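Long-range contact in glutathione s-transferase (PDB 2YCD), which probably conjugates glutathione to electrophilic compounds, as expected of a bacterial glutathione transferase, and binds S-(p-nitrobenzyl)glutathione: residues R30-E44 with F174-R187. Sequence-based numbering, arbitrary orientation.
Sequences RGLARDMPVRWALEE and FSAADILMICVLRR. With GTB (S-(p-nitrobenzyl)glutathione), chain B.
F174 meets W40 and E44 where the thioredoxin-like N-terminal domain packs on the helical C-terminal domain of this glutathione transferase. The F174 CZ edge lies 3.6 Å from W40 CZ2, with the ring planes inclined at 39°, and F174 CE2 touches the E44 carboxylate, whose OE2 accepts a hydrogen bond from W40 NE1 and is salt-bridged to R210. One end of the indole is thereby held in place. S175 and D178 then close a capping box that starts helix 176-185, which runs roughly antiparallel to helix 35-44. One turn on, I179 is a knob in the hole formed by P37, W40, A41 and E44. Its CG1 lies over the indole face in a CH-pi contact, 4.1 Å from the centroid of the six-membered ring, while CG2 packs on P37 and CD1 on A41. With CG anti to the backbone N (chi1 -174°), W40 carries its indole across to the partner helix, where I182 CG2 and C183 SG line its rim; SG is 3.6 Å from W40 CE3 and also touches P37 CD. A water bridges C183 O and L32 O. R186 then bends at chi3 (61°), and its NH2 (2.9 Å) and NH1 (3.1 Å) both donate to R30 O in the guanidinium plane, as L32 CD2 packs over one face. Finally, R187 turns one guanidinium face to the C6' corner of the nitrobenzyl ring, NH2 3.5 Å from C6', while L32 CB and CD1 reach the nitro oxygen O41. An apolar interface thus passes into a polar one at the pocket, where R186 ties down the loop that, with R187, borders the bound conjugate.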
loop_
_atom_site.group_PDB
_atom_site.type_symbol
_atom_site.label_atom_id
_atom_site.label_comp_id
_atom_site.label_asym_id
_atom_site.label_seq_id
_atom_site.Cartn_x
_atom_site.Cartn_y
_atom_site.Cartn_z
ATOM N N ARG A 30 18.877 -12.650 4.626
ATOM C CA ARG A 30 18.547 -12.650 3.207
ATOM C C ARG A 30 18.033 -11.315 2.684
ATOM O O ARG A 30 17.678 -11.216 1.514
ATOM C CB ARG A 30 17.536 -13.756 2.885
ATOM C CG ARG A 30 18.082 -15.182 3.129
ATOM C CD ARG A 30 17.010 -16.252 2.906
ATOM N NE ARG A 30 15.909 -16.138 3.860
ATOM C CZ ARG A 30 14.664 -16.538 3.619
ATOM N NH1 ARG A 30 14.354 -17.095 2.453
ATOM N NH2 ARG A 30 13.727 -16.380 4.543
ATOM N N GLY A 31 17.970 -10.309 3.547
ATOM C CA GLY A 31 17.555 -8.978 3.124
ATOM C C GLY A 31 16.114 -8.892 2.663
ATOM O O GLY A 31 15.798 -8.240 1.662
ATOM N N LEU A 32 15.232 -9.563 3.398
ATOM C CA LEU A 32 13.828 -9.585 3.018
ATOM C C LEU A 32 12.975 -8.703 3.909
ATOM O O LEU A 32 11.825 -8.432 3.566
ATOM C CB LEU A 32 13.282 -11.017 3.021
ATOM C CG LEU A 32 13.956 -12.009 2.076
ATOM C CD1 LEU A 32 13.458 -13.431 2.374
ATOM C CD2 LEU A 32 13.723 -11.636 0.624
ATOM N N ALA A 33 13.506 -8.246 5.037
ATOM C CA ALA A 33 12.765 -7.331 5.902
ATOM C C ALA A 33 12.651 -5.943 5.259
ATOM O O ALA A 33 13.423 -5.603 4.348
ATOM C CB ALA A 33 13.399 -7.265 7.293
ATOM N N ARG A 34 11.710 -5.137 5.749
ATOM C CA ARG A 34 11.325 -3.905 5.055
ATOM C C ARG A 34 12.292 -2.734 5.207
ATOM O O ARG A 34 12.092 -1.684 4.604
ATOM C CB ARG A 34 9.892 -3.495 5.413
ATOM C CG ARG A 34 8.863 -4.491 4.892
ATOM C CD ARG A 34 7.478 -4.138 5.399
ATOM N NE ARG A 34 6.462 -5.133 5.042
ATOM C CZ ARG A 34 5.678 -5.062 3.968
ATOM N NH1 ARG A 34 5.793 -4.045 3.121
ATOM N NH2 ARG A 34 4.777 -6.009 3.742
ATOM N N ASP A 35 13.361 -2.918 5.978
ATOM C CA ASP A 35 14.458 -1.949 5.943
ATOM C C ASP A 35 15.206 -2.034 4.603
ATOM O O ASP A 35 15.823 -1.061 4.173
ATOM C CB ASP A 35 15.445 -2.175 7.099
ATOM C CG ASP A 35 16.081 -3.561 7.068
ATOM O OD1 ASP A 35 15.338 -4.565 7.163
ATOM O OD2 ASP A 35 17.315 -3.674 6.936
ATOM N N MET A 36 15.144 -3.176 3.925
ATOM C CA MET A 36 15.939 -3.349 2.715
ATOM C C MET A 36 15.624 -2.325 1.602
ATOM O O MET A 36 16.547 -1.728 1.035
ATOM C CB MET A 36 15.845 -4.785 2.210
ATOM C CG MET A 36 16.685 -5.031 0.981
ATOM S SD MET A 36 18.483 -4.924 1.283
ATOM C CE MET A 36 18.999 -5.118 -0.410
ATOM N N PRO A 37 14.334 -2.108 1.277
ATOM C CA PRO A 37 14.076 -1.109 0.222
ATOM C C PRO A 37 14.528 0.282 0.627
ATOM O O PRO A 37 14.953 1.051 -0.230
ATOM C CB PRO A 37 12.544 -1.159 0.023
ATOM C CG PRO A 37 12.016 -1.925 1.250
ATOM C CD PRO A 37 13.127 -2.889 1.602
ATOM N N VAL A 38 14.449 0.613 1.917
ATOM C CA VAL A 38 14.929 1.906 2.395
ATOM C C VAL A 38 16.462 2.026 2.234
ATOM O O VAL A 38 16.956 3.031 1.735
ATOM C CB VAL A 38 14.516 2.110 3.871
ATOM C CG1 VAL A 38 15.139 3.392 4.425
ATOM C CG2 VAL A 38 12.980 2.151 3.991
ATOM N N ARG A 39 17.206 1.016 2.683
ATOM C CA ARG A 39 18.659 0.984 2.515
ATOM C C ARG A 39 19.026 1.112 1.041
ATOM O O ARG A 39 19.963 1.847 0.682
ATOM C CB ARG A 39 19.221 -0.327 3.056
ATOM C CG ARG A 39 19.114 -0.527 4.567
ATOM C CD ARG A 39 19.678 -1.912 4.876
ATOM N NE ARG A 39 19.752 -2.286 6.291
ATOM C CZ ARG A 39 20.802 -2.015 7.067
ATOM N NH1 ARG A 39 21.806 -1.258 6.623
ATOM N NH2 ARG A 39 20.820 -2.457 8.314
ATOM N N TRP A 40 18.336 0.367 0.187
ATOM C CA TRP A 40 18.619 0.393 -1.242
ATOM C C TRP A 40 18.373 1.792 -1.832
ATOM O O TRP A 40 19.214 2.329 -2.581
ATOM C CB TRP A 40 17.775 -0.702 -1.914
ATOM C CG TRP A 40 18.025 -0.927 -3.401
ATOM C CD1 TRP A 40 18.972 -0.314 -4.196
ATOM C CD2 TRP A 40 17.317 -1.836 -4.250
ATOM N NE1 TRP A 40 18.877 -0.792 -5.493
ATOM C CE2 TRP A 40 17.863 -1.715 -5.552
ATOM C CE3 TRP A 40 16.244 -2.720 -4.041
ATOM C CZ2 TRP A 40 17.384 -2.462 -6.639
ATOM C CZ3 TRP A 40 15.773 -3.469 -5.116
ATOM C CH2 TRP A 40 16.347 -3.338 -6.403
ATOM N N ALA A 41 17.264 2.430 -1.462
ATOM C CA ALA A 41 17.005 3.790 -1.922
ATOM C C ALA A 41 18.112 4.756 -1.494
ATOM O O ALA A 41 18.580 5.587 -2.296
ATOM C CB ALA A 41 15.637 4.273 -1.428
ATOM N N LEU A 42 18.506 4.690 -0.223
ATOM C CA LEU A 42 19.603 5.546 0.265
ATOM C C LEU A 42 20.897 5.306 -0.510
ATOM O O LEU A 42 21.597 6.258 -0.864
ATOM C CB LEU A 42 19.812 5.349 1.772
ATOM C CG LEU A 42 18.633 5.816 2.638
ATOM C CD1 LEU A 42 18.685 5.208 4.034
ATOM C CD2 LEU A 42 18.581 7.348 2.714
ATOM N N GLU A 43 21.214 4.047 -0.788
ATOM C CA GLU A 43 22.421 3.756 -1.561
ATOM C C GLU A 43 22.341 4.233 -3.015
ATOM O O GLU A 43 23.349 4.699 -3.565
ATOM C CB GLU A 43 22.761 2.271 -1.473
ATOM C CG GLU A 43 23.277 1.838 -0.081
ATOM C CD GLU A 43 24.640 2.426 0.246
ATOM O OE1 GLU A 43 25.288 3.003 -0.644
ATOM O OE2 GLU A 43 25.060 2.294 1.417
ATOM N N GLU A 44 21.158 4.163 -3.623
ATOM C CA GLU A 44 20.991 4.639 -5.007
ATOM C C GLU A 44 21.240 6.138 -5.107
ATOM O O GLU A 44 21.810 6.599 -6.093
ATOM C CB GLU A 44 19.596 4.291 -5.567
ATOM C CG GLU A 44 19.404 2.808 -5.889
ATOM C CD GLU A 44 20.047 2.359 -7.203
ATOM O OE1 GLU A 44 20.421 3.224 -8.034
ATOM O OE2 GLU A 44 20.164 1.136 -7.390
ATOM N N PHE A 174 15.308 3.179 -14.286
ATOM C CA PHE A 174 15.231 2.606 -12.951
ATOM C C PHE A 174 14.625 3.640 -11.992
ATOM O O PHE A 174 14.971 4.824 -12.044
ATOM C CB PHE A 174 16.625 2.188 -12.473
ATOM C CG PHE A 174 16.628 1.590 -11.095
ATOM C CD1 PHE A 174 16.328 0.247 -10.902
ATOM C CD2 PHE A 174 16.908 2.379 -9.990
ATOM C CE1 PHE A 174 16.309 -0.284 -9.614
ATOM C CE2 PHE A 174 16.901 1.846 -8.723
ATOM C CZ PHE A 174 16.599 0.530 -8.532
ATOM N N SER A 175 13.726 3.190 -11.113
ATOM C CA SER A 175 13.030 4.114 -10.209
ATOM C C SER A 175 12.726 3.513 -8.848
ATOM O O SER A 175 12.926 2.310 -8.598
ATOM C CB SER A 175 11.705 4.580 -10.833
ATOM O OG SER A 175 10.723 3.566 -10.718
ATOM N N ALA A 176 12.208 4.362 -7.964
ATOM C CA ALA A 176 11.695 3.897 -6.684
ATOM C C ALA A 176 10.638 2.799 -6.830
ATOM O O ALA A 176 10.489 1.968 -5.925
ATOM C CB ALA A 176 11.134 5.063 -5.894
ATOM N N ALA A 177 9.897 2.778 -7.944
ATOM C CA ALA A 177 8.929 1.699 -8.131
ATOM C C ALA A 177 9.636 0.351 -8.240
ATOM O O ALA A 177 9.146 -0.664 -7.734
ATOM C CB ALA A 177 8.044 1.948 -9.372
ATOM N N ASP A 178 10.786 0.332 -8.921
ATOM C CA ASP A 178 11.502 -0.921 -9.073
ATOM C C ASP A 178 12.078 -1.393 -7.747
ATOM O O ASP A 178 12.089 -2.593 -7.466
ATOM C CB ASP A 178 12.590 -0.816 -10.155
ATOM C CG ASP A 178 12.027 -0.383 -11.486
ATOM O OD1 ASP A 178 11.251 -1.149 -12.103
ATOM O OD2 ASP A 178 12.361 0.748 -11.882
ATOM N N ILE A 179 12.550 -0.461 -6.929
ATOM C CA ILE A 179 13.030 -0.838 -5.596
ATOM C C ILE A 179 11.920 -1.558 -4.826
ATOM O O ILE A 179 12.125 -2.663 -4.293
ATOM C CB ILE A 179 13.522 0.383 -4.811
ATOM C CG1 ILE A 179 14.795 0.966 -5.458
ATOM C CG2 ILE A 179 13.731 0.021 -3.326
ATOM C CD1 ILE A 179 15.351 2.195 -4.710
ATOM N N LEU A 180 10.741 -0.947 -4.765
ATOM C CA LEU A 180 9.650 -1.543 -3.989
ATOM C C LEU A 180 9.162 -2.850 -4.603
ATOM O O LEU A 180 8.939 -3.852 -3.891
ATOM C CB LEU A 180 8.495 -0.550 -3.828
ATOM C CG LEU A 180 8.829 0.688 -2.984
ATOM C CD1 LEU A 180 7.678 1.687 -3.063
ATOM C CD2 LEU A 180 9.151 0.322 -1.521
ATOM N N MET A 181 9.038 -2.877 -5.929
ATOM C CA MET A 181 8.539 -4.079 -6.592
ATOM C C MET A 181 9.510 -5.261 -6.490
ATOM O O MET A 181 9.085 -6.393 -6.221
ATOM C CB MET A 181 8.231 -3.792 -8.065
ATOM C CG MET A 181 7.556 -4.973 -8.798
ATOM S SD MET A 181 5.844 -5.257 -8.272
ATOM C CE MET A 181 5.007 -3.909 -9.122
ATOM N N ILE A 182 10.796 -5.002 -6.682
ATOM C CA ILE A 182 11.773 -6.074 -6.585
ATOM C C ILE A 182 11.886 -6.608 -5.160
ATOM O O ILE A 182 11.974 -7.813 -4.948
ATOM C CB ILE A 182 13.110 -5.653 -7.205
ATOM C CG1 ILE A 182 12.922 -5.589 -8.723
ATOM C CG2 ILE A 182 14.230 -6.660 -6.859
ATOM C CD1 ILE A 182 14.065 -4.927 -9.490
ATOM N N CYS A 183 11.855 -5.728 -4.163
ATOM C CA CYS A 183 11.922 -6.218 -2.788
ATOM C C CYS A 183 10.701 -7.064 -2.422
ATOM O O CYS A 183 10.841 -8.059 -1.701
ATOM C CB CYS A 183 12.128 -5.073 -1.793
ATOM S SG CYS A 183 13.778 -4.304 -1.879
ATOM N N VAL A 184 9.535 -6.695 -2.943
ATOM C CA VAL A 184 8.318 -7.503 -2.760
ATOM C C VAL A 184 8.472 -8.877 -3.451
ATOM O O VAL A 184 8.223 -9.936 -2.849
ATOM C CB VAL A 184 7.061 -6.703 -3.264
ATOM C CG1 VAL A 184 5.875 -7.613 -3.566
ATOM C CG2 VAL A 184 6.678 -5.588 -2.251
ATOM N N LEU A 185 8.894 -8.871 -4.709
ATOM C CA LEU A 185 9.015 -10.117 -5.472
ATOM C C LEU A 185 10.040 -11.065 -4.863
ATOM O O LEU A 185 9.883 -12.287 -4.960
ATOM C CB LEU A 185 9.384 -9.820 -6.930
ATOM C CG LEU A 185 8.277 -9.192 -7.777
ATOM C CD1 LEU A 185 8.838 -8.739 -9.108
ATOM C CD2 LEU A 185 7.131 -10.169 -7.986
ATOM N N ARG A 186 11.077 -10.522 -4.234
ATOM C CA ARG A 186 12.087 -11.368 -3.604
ATOM C C ARG A 186 11.539 -12.255 -2.495
ATOM O O ARG A 186 12.170 -13.255 -2.165
ATOM C CB ARG A 186 13.281 -10.545 -3.107
ATOM C CG ARG A 186 14.181 -10.036 -4.234
ATOM C CD ARG A 186 15.566 -9.555 -3.687
ATOM N NE ARG A 186 16.271 -10.673 -3.045
ATOM C CZ ARG A 186 16.737 -10.703 -1.796
ATOM N NH1 ARG A 186 16.643 -9.651 -1.009
ATOM N NH2 ARG A 186 17.330 -11.808 -1.333
ATOM N N ARG A 187 10.370 -11.909 -1.935
ATOM C CA ARG A 187 9.741 -12.799 -0.954
ATOM C C ARG A 187 9.340 -14.142 -1.550
ATOM O O ARG A 187 9.059 -15.087 -0.817
ATOM C CB ARG A 187 8.550 -12.111 -0.291
ATOM C CG ARG A 187 8.994 -10.872 0.458
ATOM C CD ARG A 187 7.879 -10.227 1.224
ATOM N NE ARG A 187 7.591 -10.956 2.453
ATOM C CZ ARG A 187 7.167 -10.389 3.574
ATOM N NH1 ARG A 187 6.973 -9.074 3.632
ATOM N NH2 ARG A 187 6.914 -11.143 4.630
HETATM N N1 GTB B . 3.527 -1.207 6.215
HETATM C CA1 GTB B . 4.771 -1.296 6.993
HETATM C C1 GTB B . 5.940 -0.850 6.154
HETATM O O11 GTB B . 5.931 -1.165 4.946
HETATM O O12 GTB B . 6.872 -0.204 6.692
HETATM C CB1 GTB B . 4.928 -2.741 7.494
HETATM C CG1 GTB B . 6.128 -2.871 8.429
HETATM C CD1 GTB B . 6.370 -4.309 8.843
HETATM O OE1 GTB B . 5.613 -5.195 8.446
HETATM N N2 GTB B . 7.430 -4.527 9.619
HETATM C CA2 GTB B . 7.798 -5.865 10.083
HETATM C C2 GTB B . 7.981 -5.907 11.569
HETATM O O2 GTB B . 8.473 -4.967 12.189
HETATM C CB2 GTB B . 9.180 -6.226 9.505
HETATM S SG2 GTB B . 9.219 -6.427 7.756
HETATM N N3 GTB B . 7.599 -7.037 12.169
HETATM C CA3 GTB B . 7.752 -7.308 13.588
HETATM C C3 GTB B . 6.458 -7.325 14.351
HETATM O O31 GTB B . 5.381 -7.214 13.735
HETATM O O32 GTB B . 6.548 -7.450 15.594
HETATM C "C'" GTB B . 8.257 -7.869 7.407
HETATM C "C1'" GTB B . 9.100 -9.110 7.279
HETATM C "C2'" GTB B . 9.295 -9.934 8.376
HETATM C "C3'" GTB B . 10.070 -11.086 8.247
HETATM C "C4'" GTB B . 10.641 -11.407 7.018
HETATM N N41 GTB B . 11.415 -12.575 6.886
HETATM O O41 GTB B . 11.839 -12.936 5.790
HETATM O O42 GTB B . 11.648 -13.238 7.879
HETATM C "C5'" GTB B . 10.433 -10.581 5.922
HETATM C "C6'" GTB B . 9.658 -9.433 6.047
HETATM O O HOH W 1 11.011 -7.448 1.077
#